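Local coordinates for heavy metal cation tricomponent efflux pump ZneA(CzcA-like) (Cupriavidus metallidurans, PDB 4K0J), which probably exports zinc ions in exchange for protons, as the inner-membrane RND pump of a tripartite heavy-metal efflux system, at residues C[907-920]-C[985-997]. Numbering follows the deposited sequence.
Sequences MTLNVSSAVGFIAL and VQRPLATVVVGGL
Gly916 and Leu989 bring the helices of 907-920 and 985-997 together, with their CA atoms 3.7 Å apart. The axes approach to 7.2 Å and cross at -38°, both helices running broadly the same way. Gly916 has no side chain, and this allows the two backbones to come so near.

The packing is mostly apolar. Val992 is a knob in a hole made by Ser913, Gly916, Phe917 and Leu920. Its CG1, anti to the backbone N (chi1 165°), sits over the centre of one face of the Phe917 ring, a CH-pi contact 3.4 Å from the centroid. Its CG2 lies against Ser913 CB and Phe917 CE1. In the other direction, Leu920 enters a hole of Val992, Val993, Gly996 and Leu997. Both its methyl groups rest on backbone carbonyls, and CD1 also meets Leu997 CD1 at 3.7 Å. Leu989 CD2 lies on Val915 CG1, the two side chains pointing the same way. Phe917 and Leu920 also touch helix 891-905.

At the N-terminal ends, the Pro988 ring packs beside Ser912 and Ser913 and crosses the Asn910 side chain at about a right angle. Met907 SD lies near Thr991 OG1, and the bend at its last torsion turns CE to Pro988 CA, 3.7 Å away.

Polar groups gather at this end, most bonded within their own segment. Ser912 OG points at Val985 O, but the modelled separation is too short, so this bond is doubtful. Asn910 is the N-cap of helix 911-939: its OD1 accepts from Ser913 N at 3.1 Å, the donor tilted 35° from the amide carbonyl plane. Ser913 OG in turn donates to Asn910 O, 2.7 Å away. Thr991 OG1 is hydrogen-bonded to Arg905 NH2.

The arrangement is a glycine-mediated, knobs-into-holes helix crossing within the transmembrane bundle of an RND transporter.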
loop_
_atom_site.group_PDB
_atom_site.type_symbol
_atom_site.label_atom_id
_atom_site.label_comp_id
_atom_site.label_asym_id
_atom_site.label_seq_id
_atom_site.Cartn_x
_atom_site.Cartn_y
_atom_site.Cartn_z
ATOM N N MET C 907 43.515 -10.646 14.982
ATOM C CA MET C 907 42.130 -10.503 14.548
ATOM C C MET C 907 41.406 -11.843 14.529
ATOM O O MET C 907 41.953 -12.865 14.945
ATOM C CB MET C 907 42.069 -9.869 13.155
ATOM C CG MET C 907 42.622 -8.454 13.083
ATOM S SD MET C 907 42.684 -7.816 11.395
ATOM C CE MET C 907 40.976 -8.010 10.900
ATOM N N THR C 908 40.173 -11.828 14.034
ATOM C CA THR C 908 39.365 -13.037 13.927
ATOM C C THR C 908 38.902 -13.254 12.491
ATOM O O THR C 908 39.508 -12.738 11.554
ATOM C CB THR C 908 38.137 -12.965 14.844
ATOM O OG1 THR C 908 37.330 -11.840 14.471
ATOM C CG2 THR C 908 38.568 -12.814 16.291
ATOM N N LEU C 909 37.824 -14.015 12.322
ATOM C CA LEU C 909 37.286 -14.298 10.995
ATOM C C LEU C 909 35.826 -13.871 10.884
ATOM O O LEU C 909 34.917 -14.694 11.001
ATOM C CB LEU C 909 37.415 -15.783 10.667
ATOM C CG LEU C 909 37.211 -16.125 9.195
ATOM C CD1 LEU C 909 38.278 -15.434 8.370
ATOM C CD2 LEU C 909 37.249 -17.625 8.975
ATOM N N ASN C 910 35.611 -12.582 10.653
ATOM C CA ASN C 910 34.267 -12.018 10.583
ATOM C C ASN C 910 33.729 -11.990 9.161
ATOM O O ASN C 910 34.464 -12.255 8.211
ATOM C CB ASN C 910 34.273 -10.609 11.166
ATOM C CG ASN C 910 35.581 -9.887 10.913
ATOM O OD1 ASN C 910 35.770 -9.268 9.867
ATOM N ND2 ASN C 910 36.499 -9.975 11.869
ATOM N N VAL C 911 32.447 -11.664 9.016
ATOM C CA VAL C 911 31.820 -11.591 7.698
ATOM C C VAL C 911 32.528 -10.561 6.815
ATOM O O VAL C 911 32.592 -10.708 5.592
ATOM C CB VAL C 911 30.301 -11.285 7.799
ATOM C CG1 VAL C 911 30.056 -9.892 8.351
ATOM C CG2 VAL C 911 29.630 -11.449 6.447
ATOM N N SER C 912 33.085 -9.535 7.451
ATOM C CA SER C 912 33.841 -8.498 6.765
ATOM C C SER C 912 35.076 -9.078 6.086
ATOM O O SER C 912 35.287 -8.888 4.889
ATOM C CB SER C 912 34.254 -7.418 7.762
ATOM O OG SER C 912 34.895 -6.338 7.114
ATOM N N SER C 913 35.886 -9.794 6.859
ATOM C CA SER C 913 37.078 -10.446 6.329
ATOM C C SER C 913 36.721 -11.551 5.339
ATOM O O SER C 913 37.494 -11.845 4.426
ATOM C CB SER C 913 37.926 -11.013 7.463
ATOM O OG SER C 913 37.175 -11.930 8.236
ATOM N N ALA C 914 35.558 -12.165 5.526
ATOM C CA ALA C 914 35.058 -13.154 4.579
ATOM C C ALA C 914 34.872 -12.509 3.210
ATOM O O ALA C 914 35.414 -12.988 2.201
ATOM C CB ALA C 914 33.752 -13.740 5.066
ATOM N N VAL C 915 34.111 -11.416 3.186
ATOM C CA VAL C 915 33.945 -10.626 1.970
ATOM C C VAL C 915 35.316 -10.211 1.436
ATOM O O VAL C 915 35.535 -10.153 0.224
ATOM C CB VAL C 915 33.066 -9.383 2.220
ATOM C CG1 VAL C 915 32.958 -8.534 0.962
ATOM C CG2 VAL C 915 31.682 -9.801 2.701
ATOM N N GLY C 916 36.243 -9.945 2.355
ATOM C CA GLY C 916 37.622 -9.673 1.993
ATOM C C GLY C 916 38.236 -10.783 1.156
ATOM O O GLY C 916 38.894 -10.517 0.154
ATOM N N PHE C 917 38.023 -12.031 1.566
ATOM C CA PHE C 917 38.518 -13.178 0.807
ATOM C C PHE C 917 37.820 -13.274 -0.542
ATOM O O PHE C 917 38.442 -13.618 -1.553
ATOM C CB PHE C 917 38.325 -14.478 1.593
ATOM C CG PHE C 917 39.376 -14.717 2.641
ATOM C CD1 PHE C 917 39.111 -14.477 3.978
ATOM C CD2 PHE C 917 40.633 -15.179 2.285
ATOM C CE1 PHE C 917 40.077 -14.696 4.942
ATOM C CE2 PHE C 917 41.602 -15.397 3.243
ATOM C CZ PHE C 917 41.323 -15.155 4.574
ATOM N N ILE C 918 36.523 -12.971 -0.548
ATOM C CA ILE C 918 35.753 -12.943 -1.788
ATOM C C ILE C 918 36.389 -11.967 -2.781
ATOM O O ILE C 918 36.435 -12.221 -3.987
ATOM C CB ILE C 918 34.291 -12.529 -1.529
ATOM C CG1 ILE C 918 33.659 -13.434 -0.469
ATOM C CG2 ILE C 918 33.485 -12.561 -2.818
ATOM C CD1 ILE C 918 33.715 -14.904 -0.809
ATOM N N ALA C 919 36.894 -10.856 -2.253
ATOM C CA ALA C 919 37.570 -9.847 -3.061
ATOM C C ALA C 919 38.945 -10.319 -3.531
ATOM O O ALA C 919 39.287 -10.192 -4.707
ATOM C CB ALA C 919 37.701 -8.553 -2.277
ATOM N N LEU C 920 39.726 -10.853 -2.596
ATOM C CA LEU C 920 41.089 -11.308 -2.862
ATOM C C LEU C 920 41.125 -12.365 -3.956
ATOM O O LEU C 920 42.021 -12.370 -4.815
ATOM C CB LEU C 920 41.704 -11.872 -1.581
ATOM C CG LEU C 920 43.103 -12.485 -1.652
ATOM C CD1 LEU C 920 44.121 -11.445 -2.069
ATOM C CD2 LEU C 920 43.476 -13.090 -0.308
ATOM N N VAL C 985 35.564 -1.737 9.944
ATOM C CA VAL C 985 34.927 -2.796 9.174
ATOM C C VAL C 985 35.685 -3.009 7.876
ATOM O O VAL C 985 35.507 -4.017 7.197
ATOM C CB VAL C 985 33.455 -2.469 8.857
ATOM C CG1 VAL C 985 33.359 -1.514 7.670
ATOM C CG2 VAL C 985 32.679 -3.744 8.580
ATOM N N GLN C 986 36.544 -2.051 7.549
ATOM C CA GLN C 986 37.326 -2.090 6.323
ATOM C C GLN C 986 38.615 -2.869 6.546
ATOM O O GLN C 986 39.067 -3.609 5.675
ATOM C CB GLN C 986 37.666 -0.667 5.891
ATOM C CG GLN C 986 36.537 0.317 6.108
ATOM C CD GLN C 986 37.022 1.750 6.138
ATOM O OE1 GLN C 986 38.227 2.012 6.149
ATOM N NE2 GLN C 986 36.084 2.688 6.155
ATOM N N ARG C 987 39.201 -2.688 7.724
ATOM C CA ARG C 987 40.440 -3.366 8.087
ATOM C C ARG C 987 40.441 -4.891 7.927
ATOM O O ARG C 987 41.486 -5.465 7.655
ATOM C CB ARG C 987 40.869 -2.988 9.503
ATOM C CG ARG C 987 41.190 -1.521 9.668
ATOM C CD ARG C 987 41.845 -1.262 11.006
ATOM N NE ARG C 987 41.059 -1.803 12.111
ATOM C CZ ARG C 987 40.062 -1.157 12.704
ATOM N NH1 ARG C 987 39.723 0.058 12.299
ATOM N NH2 ARG C 987 39.400 -1.726 13.700
ATOM N N PRO C 988 39.288 -5.557 8.130
ATOM C CA PRO C 988 39.282 -6.987 7.803
ATOM C C PRO C 988 39.572 -7.283 6.333
ATOM O O PRO C 988 40.479 -8.071 6.053
ATOM C CB PRO C 988 37.856 -7.409 8.154
ATOM C CG PRO C 988 37.491 -6.522 9.268
ATOM C CD PRO C 988 38.120 -5.193 8.952
ATOM N N LEU C 989 38.822 -6.672 5.419
ATOM C CA LEU C 989 39.046 -6.885 3.989
ATOM C C LEU C 989 40.447 -6.425 3.599
ATOM O O LEU C 989 41.136 -7.087 2.820
ATOM C CB LEU C 989 38.005 -6.150 3.139
ATOM C CG LEU C 989 36.526 -6.335 3.483
ATOM C CD1 LEU C 989 36.040 -5.175 4.320
ATOM C CD2 LEU C 989 35.677 -6.474 2.233
ATOM N N ALA C 990 40.857 -5.289 4.157
ATOM C CA ALA C 990 42.180 -4.732 3.916
ATOM C C ALA C 990 43.267 -5.735 4.280
ATOM O O ALA C 990 44.166 -6.011 3.493
ATOM C CB ALA C 990 42.360 -3.452 4.712
ATOM N N THR C 991 43.165 -6.286 5.481
ATOM C CA THR C 991 44.133 -7.250 5.979
ATOM C C THR C 991 44.149 -8.509 5.120
ATOM O O THR C 991 45.209 -8.949 4.673
ATOM C CB THR C 991 43.819 -7.633 7.430
ATOM O OG1 THR C 991 43.632 -6.442 8.206
ATOM C CG2 THR C 991 44.946 -8.451 8.025
ATOM N N VAL C 992 42.969 -9.079 4.892
ATOM C CA VAL C 992 42.834 -10.293 4.092
ATOM C C VAL C 992 43.445 -10.150 2.699
ATOM O O VAL C 992 44.189 -11.022 2.245
ATOM C CB VAL C 992 41.358 -10.711 3.954
ATOM C CG1 VAL C 992 41.192 -11.736 2.844
ATOM C CG2 VAL C 992 40.837 -11.250 5.277
ATOM N N VAL C 993 43.141 -9.046 2.026
ATOM C CA VAL C 993 43.648 -8.830 0.674
ATOM C C VAL C 993 45.140 -8.495 0.649
ATOM O O VAL C 993 45.912 -9.159 -0.043
ATOM C CB VAL C 993 42.865 -7.731 -0.068
ATOM C CG1 VAL C 993 43.563 -7.376 -1.364
ATOM C CG2 VAL C 993 41.434 -8.179 -0.332
ATOM N N VAL C 994 45.537 -7.468 1.399
ATOM C CA VAL C 994 46.935 -7.037 1.449
ATOM C C VAL C 994 47.867 -8.186 1.826
ATOM O O VAL C 994 48.861 -8.438 1.144
ATOM C CB VAL C 994 47.141 -5.858 2.431
ATOM C CG1 VAL C 994 48.620 -5.630 2.700
ATOM C CG2 VAL C 994 46.510 -4.594 1.879
ATOM N N GLY C 995 47.531 -8.890 2.902
ATOM C CA GLY C 995 48.327 -10.019 3.344
ATOM C C GLY C 995 48.232 -11.202 2.402
ATOM O O GLY C 995 49.221 -11.891 2.155
ATOM N N GLY C 996 47.038 -11.428 1.864
ATOM C CA GLY C 996 46.789 -12.570 1.005
ATOM C C GLY C 996 47.153 -12.376 -0.453
ATOM O O GLY C 996 46.872 -13.237 -1.284
ATOM N N LEU C 997 47.778 -11.248 -0.770
ATOM C CA LEU C 997 48.187 -10.978 -2.140
ATOM C C LEU C 997 49.700 -10.900 -2.220
ATOM O O LEU C 997 50.287 -11.107 -3.278
ATOM C CB LEU C 997 47.563 -9.676 -2.642
ATOM C CG LEU C 997 47.405 -9.530 -4.155
ATOM C CD1 LEU C 997 46.537 -10.649 -4.711
ATOM C CD2 LEU C 997 46.812 -8.174 -4.493
#